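Local atomic coordinates of purine nucleosidase, (IunH-1) (Sulfolobus solfataricus, PDB entry 3T8J), a protein that belongs to the nucleoside hydrolase family, an alpha/beta fold built on a largely parallel sheet, and carries a bound sodium ion. Residues I154-I157 with A161-N164; T183-D188 with A239-I244; I174-G179 with K286-I291; V75-G80 with R222-T227; R2-D7 with Y19-N24. One frame throughout, in Å; residues are numbered along the deposited sequence.

Overall arrangement
Contacts 2, 3 and 5 all lean on the central sheet and are buried. Contact 5 is wholly apolar; contact 2 has no hydrogen bond across it but sets a threonine hydroxyl oxygen against isoleucine. Contact 3, about 17 Å from the chain's centre, adds one hydrogen bond from an asparagine side chain to a helix carbonyl. Contacts 2 and 3 share neighbouring strands, M184 N binding E290 O, and contacts 2 and 5 meet where T242 rests on L20 and L21. Contact 1, buried between a loop and a helix start, combines an asparagine-to-backbone bond and weak backbone bonds with isoleucine-phenylalanine packing. Contact 4 is only partly buried. Contacts 1 and 4 touch through V75 and both reach the second subunit.

Contact 1: I154-I157 with A161-N164; sequences IGNI and AEFN
I157 lies against F163 while its neighbour N156 binds the backbone of the same residue. From I157 CB, which sits in the plane of the F163 ring at its edge, the side chain divides. I157 CG2 turns to the backbone of A161-F163, 3.4 Å from A161 O and 3.6 Å from F163 N. I157 CG1 takes the other course, anti to the backbone N (chi1 -172°), and runs along the ring rim, 3.9 Å from F163 CD1. The tip, I157 CD1, stays at that edge, also near the ring plane, so the isoleucine borders the phenyl without covering it. N156 supplies the polar half. Its OD1 accepts from F163 N at 2.9 Å, in the carbonyl plane and on a lone pair, although the N-H is bent (136°). The same oxygen takes a weak bond from I157 N. A161 O draws two more weak bonds, from N156 N and I157 N. A water bridges N156 ND2 to E162 OE2, and W187 packs on both side chains. I157 O is bound by T281 of the second subunit. The side chain of F163 is about 7 Å from the sodium ion. E162 is the N-cap of helix 163-167: E162 OE2 accepts from N164 N at 2.8 Å and OE1 from I165 N, so with N156 OD1 on F163 N three amides of the first turn are satisfied, a side-chain-capped helix start.

Contact 2: T183-D188 with A239-I244; sequences TMIPWD and AITTAI
I185, at the end of strand 182-185, pushes its side chain at helix 237-246 and meets T241 and I244 closely but I240 only loosely. The tight spot is T241. Its OG1 lies 3.4 Å from I185 CB and 3.5 Å from I185 CG2, so the hydroxyl oxygen is wedged against hydrocarbon. That is tolerable because OG1 has its polar partner in its own helix, the carbonyl of P237 one turn back. The T241 torsion (chi1 -58°) sets OG1 beside the backbone N and anti to the carbonyl carbon, where it bonds to P237 O and also lies against I185. The two side chains slide past each other in opposite directions, bringing I185 CD1 alongside T241 CG2 at 4.2 Å. One turn further on, I244 extends to meet I185 tip to tip, its CD1 3.8 Å from I185 CG1. Packing slackens on the I240 side, where the two CG2 methyls of I185 and I240 are 4.4 Å apart. This looser flank is not a solvent side: I240 continues onto I295 and F300, while V292 from the adjacent strand also rests on I185. M147, from the strand on the other side, touches T241. No hydrogen bond crosses between the segments. The axes of strand 183-185 and helix 239-244 pass 9.2 Å apart and run roughly antiparallel, at 147°. This is the layered helix-on-sheet packing of an alpha/beta fold, joined here by branched side chains over the central strands.

Contact 3: I174-G179 with K286-I291; sequences IVFNAG and KPNAEI
N288 ND2 gives a hydrogen bond to F176 O at 3.2 Å, the single polar link between the last part of helix 169-177 and N288, just ahead of strand 289-295. It is far from ideal in shape. The N-H is bent (136°), the nitrogen stands above the carbonyl plane, 42° out of it, and F176 O is itself tilted from the plane of the N288 amide. The amide reaches the helix because N288 CG lies between its backbone N and carbonyl carbon (chi1 62°), which swings the group off the strand and across the gap. Its other end is engaged as well: OD1 accepts from V259 N on the adjacent strand 251-261. Held at both ends, the amide is limited in its rotation and ties the helix to two strands at once. N288 ND2 also sits near the plane of the F176 ring, at its edge, and 4.1 Å from F176 CB. Beyond this polar point the phenyl ring reaches on to A289, where F176 CE2 comes within 4.0 Å of the A289 CB methyl in an oblique approach. I182 and M184 from strand 182-185 and I261 from strand 251-261 also pack on F176, so the ring is a hydrophobic peg set against three strands of the sheet. N288 and A289 both face R257 across the ladder, and that extra residue makes a classic beta bulge, here lying where helix 169-177 packs on the sheet of the alpha/beta fold.

Contact 4: V75-G80 with R222-T227; sequences VEKVHG and RQYSST
Y224 carries the whole contact between helix 209-227 and the short helix 76-79, lying against K77 and V78. Before it in sequence, R222 turns away and pairs with D197 in a salt bridge and with W200 in a cation-pi contact. Y224 then swings toward the other helix with CG anti to the backbone N (chi1 -179°). V78 covers one face of its ring: V78 CA stands over the centre, and V78 CG2 makes a CH-pi contact, 3.9 Å from the Y224 ring centroid and 3.5 Å from Y224 CE2. K77 O approaches obliquely, 3.4 Å from Y224 CD1, while V78 O is buried here with no partner in the model. This CH-pi contact joins two helices beside a subunit boundary, since Y224 OH binds D280 OD1 of the second subunit and K77 NZ binds the main-chain oxygen of that same residue. The K77 chain, extended beyond CG, crosses Y224 obliquely, its CE 3.6 Å from Y224 OH, and a water joins NZ to the hydroxyl. Further along, T227 closes the helix by sending both its N and its OG1 to Q223 O, from opposite faces of that carbonyl.

Contact 5: R2-D7 with Y19-N24; sequences RHFIID and YLLLKN
L21 of helix 12-23 points toward strand 3-8 and sets CD1 between F4 and I6. L21 CD1 faces the strand, 4.3 Å from F4 CB and 4.4 Å from I6 CD1. The other methyl, CD2, lies over one face of the F4 ring, so a single methyl rests on the phenyl while its sister reaches the root of that side chain. L21 manages this with an extended chain end (chi2 172°). F4 and I6 stand two residues apart and point to the same side of the strand, toward the helix. On I6 the chain runs out anti to the backbone N (chi1 -176°), which brings CD1 alongside the leucine tip. R2 NE, salt-bridged to E117, lies at the edge of the F4 ring, in its plane. V28 from the next strand and T242 from helix 237-246 also press on L21, so three elements close round it. The segments belong to the beta-alpha-beta unit of strand 3-8, helix 12-23 and strand 27-33. The approaches are all beyond 4 Å and the chemistry is purely apolar, so this pairing probably rests on burial of hydrocarbon, without a directional bond between the segments.

Contact 1: I154-I157 with A161-N164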
# COMPACT_ATOMS: atom_id res chain seq x y z
N ILE A 154 -14.87 14.93 1.26
CA ILE A 154 -15.00 16.07 0.34
C ILE A 154 -13.78 16.95 0.62
O ILE A 154 -13.81 17.81 1.51
CB ILE A 154 -16.32 16.86 0.52
CG1 ILE A 154 -17.54 15.96 0.30
CG2 ILE A 154 -16.32 18.07 -0.43
CD1 ILE A 154 -17.56 15.20 -0.98
N GLY A 155 -12.70 16.68 -0.11
CA GLY A 155 -11.42 17.31 0.15
C GLY A 155 -11.22 18.58 -0.68
O GLY A 155 -12.02 18.91 -1.54
N ASN A 156 -10.14 19.27 -0.37
CA ASN A 156 -9.73 20.46 -1.15
C ASN A 156 -8.45 20.26 -1.95
O ASN A 156 -8.42 20.51 -3.17
CB ASN A 156 -9.70 21.74 -0.30
CG ASN A 156 -8.77 21.72 0.92
OD1 ASN A 156 -8.18 20.71 1.28
ND2 ASN A 156 -8.65 22.88 1.57
N ILE A 157 -7.39 19.75 -1.32
CA ILE A 157 -6.12 19.56 -2.04
C ILE A 157 -6.21 18.39 -3.02
O ILE A 157 -5.64 18.46 -4.11
CB ILE A 157 -4.92 19.41 -1.05
CG1 ILE A 157 -3.59 19.41 -1.80
CG2 ILE A 157 -5.07 18.18 -0.11
CD1 ILE A 157 -3.28 20.68 -2.62
N ALA A 161 -9.06 14.43 0.32
CA ALA A 161 -8.23 14.83 1.46
C ALA A 161 -8.15 16.36 1.62
O ALA A 161 -8.18 17.12 0.61
CB ALA A 161 -6.82 14.23 1.35
N GLU A 162 -8.01 16.78 2.86
CA GLU A 162 -7.84 18.16 3.26
C GLU A 162 -6.34 18.50 3.37
O GLU A 162 -5.50 17.68 3.76
CB GLU A 162 -8.57 18.40 4.59
CG GLU A 162 -8.47 19.78 5.14
CD GLU A 162 -7.18 20.03 5.89
OE1 GLU A 162 -6.64 19.07 6.52
OE2 GLU A 162 -6.73 21.20 5.88
N PHE A 163 -6.00 19.74 3.00
CA PHE A 163 -4.63 20.18 2.86
C PHE A 163 -3.72 19.96 4.08
O PHE A 163 -2.63 19.40 3.93
CB PHE A 163 -4.63 21.67 2.50
CG PHE A 163 -3.27 22.23 2.20
CD1 PHE A 163 -2.69 22.00 0.95
CD2 PHE A 163 -2.60 23.01 3.12
CE1 PHE A 163 -1.43 22.53 0.65
CE2 PHE A 163 -1.36 23.55 2.82
CZ PHE A 163 -0.79 23.33 1.57
N ASN A 164 -4.13 20.41 5.26
CA ASN A 164 -3.23 20.34 6.43
C ASN A 164 -2.79 18.90 6.72
O ASN A 164 -1.61 18.64 6.96
CB ASN A 164 -3.88 20.92 7.68
CG ASN A 164 -4.00 22.43 7.62
OD1 ASN A 164 -3.32 23.08 6.82
ND2 ASN A 164 -4.86 23.01 8.49
O HOH W 1 -7.63 23.23 4.36

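Contact 2: T183-D188 with A239-I244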
# COMPACT_ATOMS: atom_id res chain seq x y z
N THR A 183 -9.87 18.45 19.67
CA THR A 183 -11.13 18.79 19.04
C THR A 183 -10.78 19.22 17.61
O THR A 183 -9.92 20.06 17.43
CB THR A 183 -11.91 19.88 19.81
OG1 THR A 183 -12.37 19.34 21.07
CG2 THR A 183 -13.12 20.34 19.00
N MET A 184 -11.44 18.59 16.64
CA MET A 184 -11.10 18.70 15.21
C MET A 184 -12.26 19.33 14.45
O MET A 184 -13.41 18.93 14.58
CB MET A 184 -10.84 17.27 14.69
CG MET A 184 -10.63 17.10 13.29
SD MET A 184 -10.60 15.28 13.06
CE MET A 184 -9.31 15.43 12.01
N ILE A 185 -11.93 20.32 13.61
CA ILE A 185 -12.87 21.03 12.75
C ILE A 185 -12.52 20.67 11.29
O ILE A 185 -11.50 21.12 10.77
CB ILE A 185 -12.76 22.57 12.97
CG1 ILE A 185 -13.34 23.03 14.33
CG2 ILE A 185 -13.57 23.34 11.92
CD1 ILE A 185 -12.69 22.44 15.60
N PRO A 186 -13.38 19.89 10.61
CA PRO A 186 -13.07 19.44 9.24
C PRO A 186 -13.41 20.46 8.14
O PRO A 186 -14.35 21.25 8.28
CB PRO A 186 -13.95 18.19 9.06
CG PRO A 186 -14.55 17.91 10.39
CD PRO A 186 -14.54 19.15 11.16
N TRP A 187 -12.66 20.38 7.05
CA TRP A 187 -12.92 21.17 5.86
C TRP A 187 -14.35 21.02 5.35
O TRP A 187 -15.00 22.02 4.98
CB TRP A 187 -11.97 20.75 4.75
CG TRP A 187 -12.24 21.43 3.41
CD1 TRP A 187 -12.85 20.89 2.31
CD2 TRP A 187 -11.91 22.77 3.08
NE1 TRP A 187 -12.93 21.84 1.30
CE2 TRP A 187 -12.35 23.00 1.75
CE3 TRP A 187 -11.28 23.81 3.77
CZ2 TRP A 187 -12.17 24.23 1.10
CZ3 TRP A 187 -11.11 25.03 3.10
CH2 TRP A 187 -11.55 25.21 1.79
N ASP A 188 -14.85 19.79 5.29
CA ASP A 188 -16.16 19.54 4.69
C ASP A 188 -17.34 19.80 5.63
O ASP A 188 -18.49 19.55 5.27
CB ASP A 188 -16.23 18.19 3.96
CG ASP A 188 -15.75 17.01 4.78
OD1 ASP A 188 -15.47 17.16 6.01
OD2 ASP A 188 -15.66 15.90 4.16
N ALA A 239 -10.44 30.52 11.01
CA ALA A 239 -11.14 31.46 11.86
C ALA A 239 -12.32 30.81 12.59
O ALA A 239 -12.60 31.16 13.73
CB ALA A 239 -11.57 32.71 11.04
N ILE A 240 -12.99 29.86 11.94
CA ILE A 240 -14.03 29.08 12.62
C ILE A 240 -13.44 28.22 13.74
O ILE A 240 -14.00 28.16 14.85
CB ILE A 240 -14.85 28.23 11.62
CG1 ILE A 240 -15.78 29.12 10.80
CG2 ILE A 240 -15.71 27.18 12.37
CD1 ILE A 240 -16.46 28.41 9.59
N THR A 241 -12.31 27.55 13.45
CA THR A 241 -11.64 26.74 14.46
C THR A 241 -11.30 27.60 15.68
O THR A 241 -11.54 27.22 16.82
CB THR A 241 -10.37 26.09 13.90
OG1 THR A 241 -10.73 25.29 12.75
CG2 THR A 241 -9.66 25.21 14.96
N THR A 242 -10.73 28.77 15.41
CA THR A 242 -10.32 29.71 16.45
C THR A 242 -11.52 30.24 17.25
O THR A 242 -11.47 30.35 18.48
CB THR A 242 -9.54 30.89 15.82
OG1 THR A 242 -8.44 30.38 15.04
CG2 THR A 242 -8.99 31.84 16.88
N ALA A 243 -12.60 30.56 16.55
CA ALA A 243 -13.82 31.06 17.19
C ALA A 243 -14.38 30.01 18.15
O ALA A 243 -14.82 30.36 19.24
CB ALA A 243 -14.88 31.50 16.14
N ILE A 244 -14.37 28.75 17.73
CA ILE A 244 -14.85 27.65 18.59
C ILE A 244 -13.90 27.49 19.79
O ILE A 244 -14.34 27.24 20.93
CB ILE A 244 -14.98 26.34 17.79
CG1 ILE A 244 -16.14 26.42 16.80
CG2 ILE A 244 -15.16 25.13 18.72
CD1 ILE A 244 -16.07 25.32 15.75

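Contact 3: I174-G179 with K286-I291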
# COMPACT_ATOMS: atom_id res chain seq x y z
N ILE A 174 1.14 10.70 13.87
CA ILE A 174 1.81 10.79 15.18
C ILE A 174 0.97 11.57 16.19
O ILE A 174 0.76 11.13 17.33
CB ILE A 174 3.22 11.44 15.01
CG1 ILE A 174 4.14 10.47 14.29
CG2 ILE A 174 3.81 11.84 16.38
CD1 ILE A 174 5.40 11.19 13.70
N VAL A 175 0.41 12.70 15.79
CA VAL A 175 -0.36 13.55 16.69
C VAL A 175 -1.66 12.85 17.14
O VAL A 175 -2.00 12.90 18.32
CB VAL A 175 -0.63 14.92 16.01
CG1 VAL A 175 -1.73 15.70 16.72
CG2 VAL A 175 0.69 15.71 16.01
N PHE A 176 -2.34 12.21 16.19
CA PHE A 176 -3.62 11.54 16.49
C PHE A 176 -3.43 10.27 17.30
O PHE A 176 -4.42 9.82 17.89
CB PHE A 176 -4.46 11.34 15.21
CG PHE A 176 -5.26 12.53 14.83
CD1 PHE A 176 -4.66 13.61 14.19
CD2 PHE A 176 -6.61 12.60 15.07
CE1 PHE A 176 -5.39 14.73 13.83
CE2 PHE A 176 -7.34 13.72 14.74
CZ PHE A 176 -6.73 14.78 14.08
N ASN A 177 -2.22 9.70 17.33
CA ASN A 177 -1.93 8.47 18.09
C ASN A 177 -1.31 8.76 19.47
O ASN A 177 -1.23 7.86 20.31
CB ASN A 177 -1.00 7.58 17.26
CG ASN A 177 -0.73 6.25 17.90
OD1 ASN A 177 -1.63 5.43 18.08
ND2 ASN A 177 0.53 6.01 18.25
N ALA A 178 -0.89 10.01 19.71
CA ALA A 178 -0.09 10.36 20.90
C ALA A 178 -0.87 10.37 22.22
O ALA A 178 -0.28 10.14 23.29
CB ALA A 178 0.59 11.71 20.71
N GLY A 179 -2.15 10.70 22.16
CA GLY A 179 -3.02 10.84 23.35
C GLY A 179 -3.38 12.26 23.76
O GLY A 179 -3.81 12.50 24.88
N LYS A 286 -12.25 2.96 20.79
CA LYS A 286 -11.66 3.99 21.60
C LYS A 286 -11.57 5.30 20.81
O LYS A 286 -10.72 5.41 19.94
CB LYS A 286 -10.26 3.56 22.04
CG LYS A 286 -10.23 2.26 22.82
CD LYS A 286 -8.79 1.76 22.91
CE LYS A 286 -8.72 0.48 23.72
NZ LYS A 286 -7.32 -0.04 23.72
N PRO A 287 -12.44 6.26 21.10
CA PRO A 287 -12.29 7.52 20.36
C PRO A 287 -10.97 8.23 20.64
O PRO A 287 -10.43 8.16 21.73
CB PRO A 287 -13.44 8.37 20.87
CG PRO A 287 -13.89 7.75 22.13
CD PRO A 287 -13.59 6.29 22.01
N ASN A 288 -10.47 8.95 19.63
CA ASN A 288 -9.26 9.76 19.78
C ASN A 288 -9.46 11.23 19.41
O ASN A 288 -8.52 12.02 19.51
CB ASN A 288 -8.07 9.15 19.02
CG ASN A 288 -8.30 9.07 17.54
OD1 ASN A 288 -9.40 9.31 17.10
ND2 ASN A 288 -7.25 8.72 16.76
N ALA A 289 -10.67 11.64 19.04
CA ALA A 289 -10.92 13.04 18.68
C ALA A 289 -12.37 13.39 18.81
O ALA A 289 -13.24 12.57 18.51
CB ALA A 289 -10.45 13.33 17.24
N GLU A 290 -12.64 14.61 19.25
CA GLU A 290 -13.97 15.16 19.25
C GLU A 290 -14.10 15.95 17.97
O GLU A 290 -13.34 16.89 17.77
CB GLU A 290 -14.19 16.06 20.44
CG GLU A 290 -15.57 16.62 20.53
CD GLU A 290 -15.70 17.53 21.74
OE1 GLU A 290 -14.95 18.54 21.82
OE2 GLU A 290 -16.55 17.21 22.59
N ILE A 291 -15.05 15.58 17.14
CA ILE A 291 -15.21 16.20 15.82
C ILE A 291 -16.41 17.14 15.82
O ILE A 291 -17.50 16.78 16.27
CB ILE A 291 -15.37 15.12 14.72
CG1 ILE A 291 -14.24 14.09 14.79
CG2 ILE A 291 -15.54 15.78 13.33
CD1 ILE A 291 -14.31 12.95 13.71

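Contact 4: V75-G80 with R222-T227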
# COMPACT_ATOMS: atom_id res chain seq x y z
N VAL A 75 0.45 26.17 -2.40
CA VAL A 75 -0.76 26.56 -3.11
C VAL A 75 -0.91 28.11 -3.23
O VAL A 75 -1.93 28.70 -2.84
CB VAL A 75 -2.01 25.88 -2.54
CG1 VAL A 75 -2.04 24.38 -2.97
CG2 VAL A 75 -2.06 26.02 -1.02
N GLU A 76 0.12 28.76 -3.78
CA GLU A 76 0.03 30.19 -4.04
C GLU A 76 -1.07 30.52 -5.06
O GLU A 76 -1.56 31.65 -5.08
CB GLU A 76 1.41 30.78 -4.43
CG GLU A 76 2.37 30.79 -3.21
CD GLU A 76 3.85 30.85 -3.57
OE1 GLU A 76 4.19 31.27 -4.68
OE2 GLU A 76 4.69 30.47 -2.71
N LYS A 77 -1.50 29.55 -5.87
CA LYS A 77 -2.66 29.78 -6.75
C LYS A 77 -3.93 30.06 -5.93
O LYS A 77 -4.83 30.79 -6.36
CB LYS A 77 -2.87 28.61 -7.73
CG LYS A 77 -3.33 27.29 -7.11
CD LYS A 77 -3.45 26.18 -8.13
CE LYS A 77 -3.85 24.84 -7.53
NZ LYS A 77 -3.99 23.80 -8.62
N VAL A 78 -4.02 29.44 -4.74
CA VAL A 78 -5.19 29.57 -3.90
C VAL A 78 -5.15 30.87 -3.08
O VAL A 78 -6.17 31.55 -2.96
CB VAL A 78 -5.27 28.35 -2.92
CG1 VAL A 78 -6.43 28.52 -1.92
CG2 VAL A 78 -5.42 27.01 -3.68
N HIS A 79 -3.99 31.21 -2.53
CA HIS A 79 -3.87 32.30 -1.53
C HIS A 79 -3.13 33.54 -2.04
O HIS A 79 -3.03 34.52 -1.31
CB HIS A 79 -3.13 31.80 -0.27
CG HIS A 79 -3.78 30.62 0.39
ND1 HIS A 79 -4.87 30.74 1.22
CD2 HIS A 79 -3.50 29.30 0.31
CE1 HIS A 79 -5.24 29.54 1.63
NE2 HIS A 79 -4.43 28.64 1.09
N GLY A 80 -2.61 33.49 -3.25
CA GLY A 80 -1.70 34.54 -3.76
C GLY A 80 -0.25 34.26 -3.40
O GLY A 80 0.04 33.52 -2.46
N ARG A 222 -11.13 34.55 -2.21
CA ARG A 222 -12.56 34.50 -2.54
C ARG A 222 -12.81 34.18 -4.03
O ARG A 222 -13.66 33.32 -4.37
CB ARG A 222 -13.22 35.82 -2.15
CG ARG A 222 -14.72 35.87 -2.37
CD ARG A 222 -15.31 37.21 -1.93
NE ARG A 222 -16.78 37.21 -2.04
CZ ARG A 222 -17.61 36.70 -1.12
NH1 ARG A 222 -17.16 36.15 0.00
NH2 ARG A 222 -18.92 36.74 -1.32
N GLN A 223 -12.08 34.84 -4.93
CA GLN A 223 -12.22 34.54 -6.35
C GLN A 223 -11.91 33.08 -6.64
O GLN A 223 -12.64 32.42 -7.39
CB GLN A 223 -11.32 35.47 -7.20
CG GLN A 223 -11.61 35.47 -8.70
CD GLN A 223 -11.09 34.24 -9.48
OE1 GLN A 223 -10.10 33.60 -9.10
NE2 GLN A 223 -11.76 33.94 -10.58
N TYR A 224 -10.83 32.55 -6.04
CA TYR A 224 -10.42 31.19 -6.33
C TYR A 224 -11.43 30.22 -5.74
O TYR A 224 -11.83 29.25 -6.38
CB TYR A 224 -9.03 30.91 -5.73
CG TYR A 224 -8.55 29.52 -6.02
CD1 TYR A 224 -7.76 29.25 -7.12
CD2 TYR A 224 -8.89 28.46 -5.17
CE1 TYR A 224 -7.33 27.97 -7.40
CE2 TYR A 224 -8.46 27.18 -5.45
CZ TYR A 224 -7.68 26.94 -6.55
OH TYR A 224 -7.24 25.67 -6.82
N SER A 225 -11.83 30.48 -4.50
CA SER A 225 -12.75 29.56 -3.82
C SER A 225 -14.07 29.41 -4.56
O SER A 225 -14.65 28.31 -4.66
CB SER A 225 -13.00 30.02 -2.39
OG SER A 225 -11.82 29.94 -1.60
N SER A 226 -14.55 30.52 -5.12
CA SER A 226 -15.80 30.52 -5.86
C SER A 226 -15.69 29.86 -7.23
O SER A 226 -16.58 29.12 -7.66
CB SER A 226 -16.33 31.95 -6.00
OG SER A 226 -16.77 32.47 -4.74
N THR A 227 -14.58 30.10 -7.92
CA THR A 227 -14.41 29.61 -9.29
C THR A 227 -13.98 28.14 -9.39
O THR A 227 -14.39 27.44 -10.33
CB THR A 227 -13.41 30.49 -10.06
OG1 THR A 227 -12.12 30.41 -9.44
CG2 THR A 227 -13.89 31.93 -10.07
O HOH W 2 -6.63 24.93 -9.50

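Contact 5: R2-D7 with Y19-N24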
# COMPACT_ATOMS: atom_id res chain seq x y z
N ARG A 2 -6.27 32.23 29.65
CA ARG A 2 -5.89 31.13 28.78
C ARG A 2 -4.62 31.50 28.02
O ARG A 2 -4.42 32.68 27.69
CB ARG A 2 -7.03 30.82 27.83
CG ARG A 2 -8.29 30.30 28.56
CD ARG A 2 -9.49 30.18 27.68
NE ARG A 2 -9.34 29.11 26.69
CZ ARG A 2 -10.18 28.89 25.69
NH1 ARG A 2 -11.25 29.68 25.52
NH2 ARG A 2 -9.95 27.89 24.84
N HIS A 3 -3.78 30.50 27.75
CA HIS A 3 -2.49 30.67 27.08
C HIS A 3 -2.41 29.76 25.85
O HIS A 3 -2.62 28.55 25.96
CB HIS A 3 -1.36 30.33 28.04
CG HIS A 3 -1.46 31.05 29.34
ND1 HIS A 3 -1.07 32.36 29.50
CD2 HIS A 3 -1.94 30.65 30.54
CE1 HIS A 3 -1.28 32.73 30.75
NE2 HIS A 3 -1.82 31.71 31.40
N PHE A 4 -2.10 30.37 24.71
CA PHE A 4 -2.08 29.66 23.43
C PHE A 4 -0.76 29.80 22.68
O PHE A 4 -0.15 30.89 22.63
CB PHE A 4 -3.14 30.24 22.47
CG PHE A 4 -4.51 29.65 22.61
CD1 PHE A 4 -5.29 29.91 23.72
CD2 PHE A 4 -5.06 28.86 21.61
CE1 PHE A 4 -6.58 29.35 23.84
CE2 PHE A 4 -6.34 28.33 21.71
CZ PHE A 4 -7.10 28.59 22.83
N ILE A 5 -0.36 28.73 22.00
CA ILE A 5 0.54 28.80 20.84
C ILE A 5 -0.32 28.69 19.60
O ILE A 5 -1.23 27.86 19.54
CB ILE A 5 1.55 27.65 20.82
CG1 ILE A 5 2.51 27.76 21.98
CG2 ILE A 5 2.28 27.57 19.46
CD1 ILE A 5 3.51 26.58 22.09
N ILE A 6 -0.04 29.54 18.59
CA ILE A 6 -0.70 29.40 17.30
C ILE A 6 0.34 28.97 16.27
O ILE A 6 1.39 29.59 16.16
CB ILE A 6 -1.47 30.70 16.87
CG1 ILE A 6 -2.24 30.50 15.56
CG2 ILE A 6 -0.57 31.92 16.80
CD1 ILE A 6 -3.16 31.70 15.21
N ASP A 7 0.05 27.89 15.55
CA ASP A 7 0.96 27.28 14.57
C ASP A 7 0.41 27.54 13.18
O ASP A 7 -0.70 27.13 12.84
CB ASP A 7 1.09 25.77 14.87
CG ASP A 7 2.18 25.09 14.04
OD1 ASP A 7 3.40 25.33 14.23
OD2 ASP A 7 1.81 24.29 13.13
N TYR A 19 -5.40 37.43 15.04
CA TYR A 19 -6.09 38.65 15.46
C TYR A 19 -7.34 38.35 16.31
O TYR A 19 -7.62 39.09 17.26
CB TYR A 19 -6.43 39.54 14.27
CG TYR A 19 -5.25 40.20 13.59
CD1 TYR A 19 -3.95 40.15 14.10
CD2 TYR A 19 -5.44 40.93 12.43
CE1 TYR A 19 -2.89 40.80 13.47
CE2 TYR A 19 -4.37 41.58 11.80
CZ TYR A 19 -3.11 41.53 12.32
OH TYR A 19 -2.07 42.18 11.68
N LEU A 20 -8.07 37.28 16.01
CA LEU A 20 -9.25 36.91 16.80
C LEU A 20 -8.82 36.63 18.24
O LEU A 20 -9.47 37.07 19.18
CB LEU A 20 -9.96 35.69 16.18
CG LEU A 20 -11.41 35.37 16.55
CD1 LEU A 20 -12.35 36.54 16.31
CD2 LEU A 20 -11.91 34.12 15.80
N LEU A 21 -7.70 35.91 18.40
CA LEU A 21 -7.22 35.62 19.76
C LEU A 21 -6.83 36.93 20.46
O LEU A 21 -7.24 37.19 21.60
CB LEU A 21 -6.02 34.64 19.76
CG LEU A 21 -6.25 33.20 19.31
CD1 LEU A 21 -4.89 32.48 19.21
CD2 LEU A 21 -7.20 32.46 20.26
N LEU A 22 -6.04 37.76 19.80
CA LEU A 22 -5.53 39.01 20.42
C LEU A 22 -6.61 40.05 20.71
O LEU A 22 -6.60 40.69 21.80
CB LEU A 22 -4.44 39.63 19.55
CG LEU A 22 -3.16 38.83 19.38
CD1 LEU A 22 -2.18 39.59 18.47
CD2 LEU A 22 -2.48 38.52 20.69
N LYS A 23 -7.53 40.24 19.77
CA LYS A 23 -8.65 41.16 19.92
C LYS A 23 -9.42 40.83 21.18
O LYS A 23 -9.86 41.73 21.89
CB LYS A 23 -9.61 41.01 18.73
CG LYS A 23 -10.97 41.70 18.92
CD LYS A 23 -10.81 43.16 18.76
CE LYS A 23 -12.11 43.96 19.01
NZ LYS A 23 -12.90 43.55 20.21
N ASN A 24 -9.56 39.52 21.43
CA ASN A 24 -10.35 38.99 22.54
C ASN A 24 -9.59 38.69 23.86
O ASN A 24 -10.09 37.98 24.72
CB ASN A 24 -11.15 37.79 22.06
CG ASN A 24 -12.29 38.19 21.12
OD1 ASN A 24 -13.30 38.77 21.56
ND2 ASN A 24 -12.11 37.94 19.82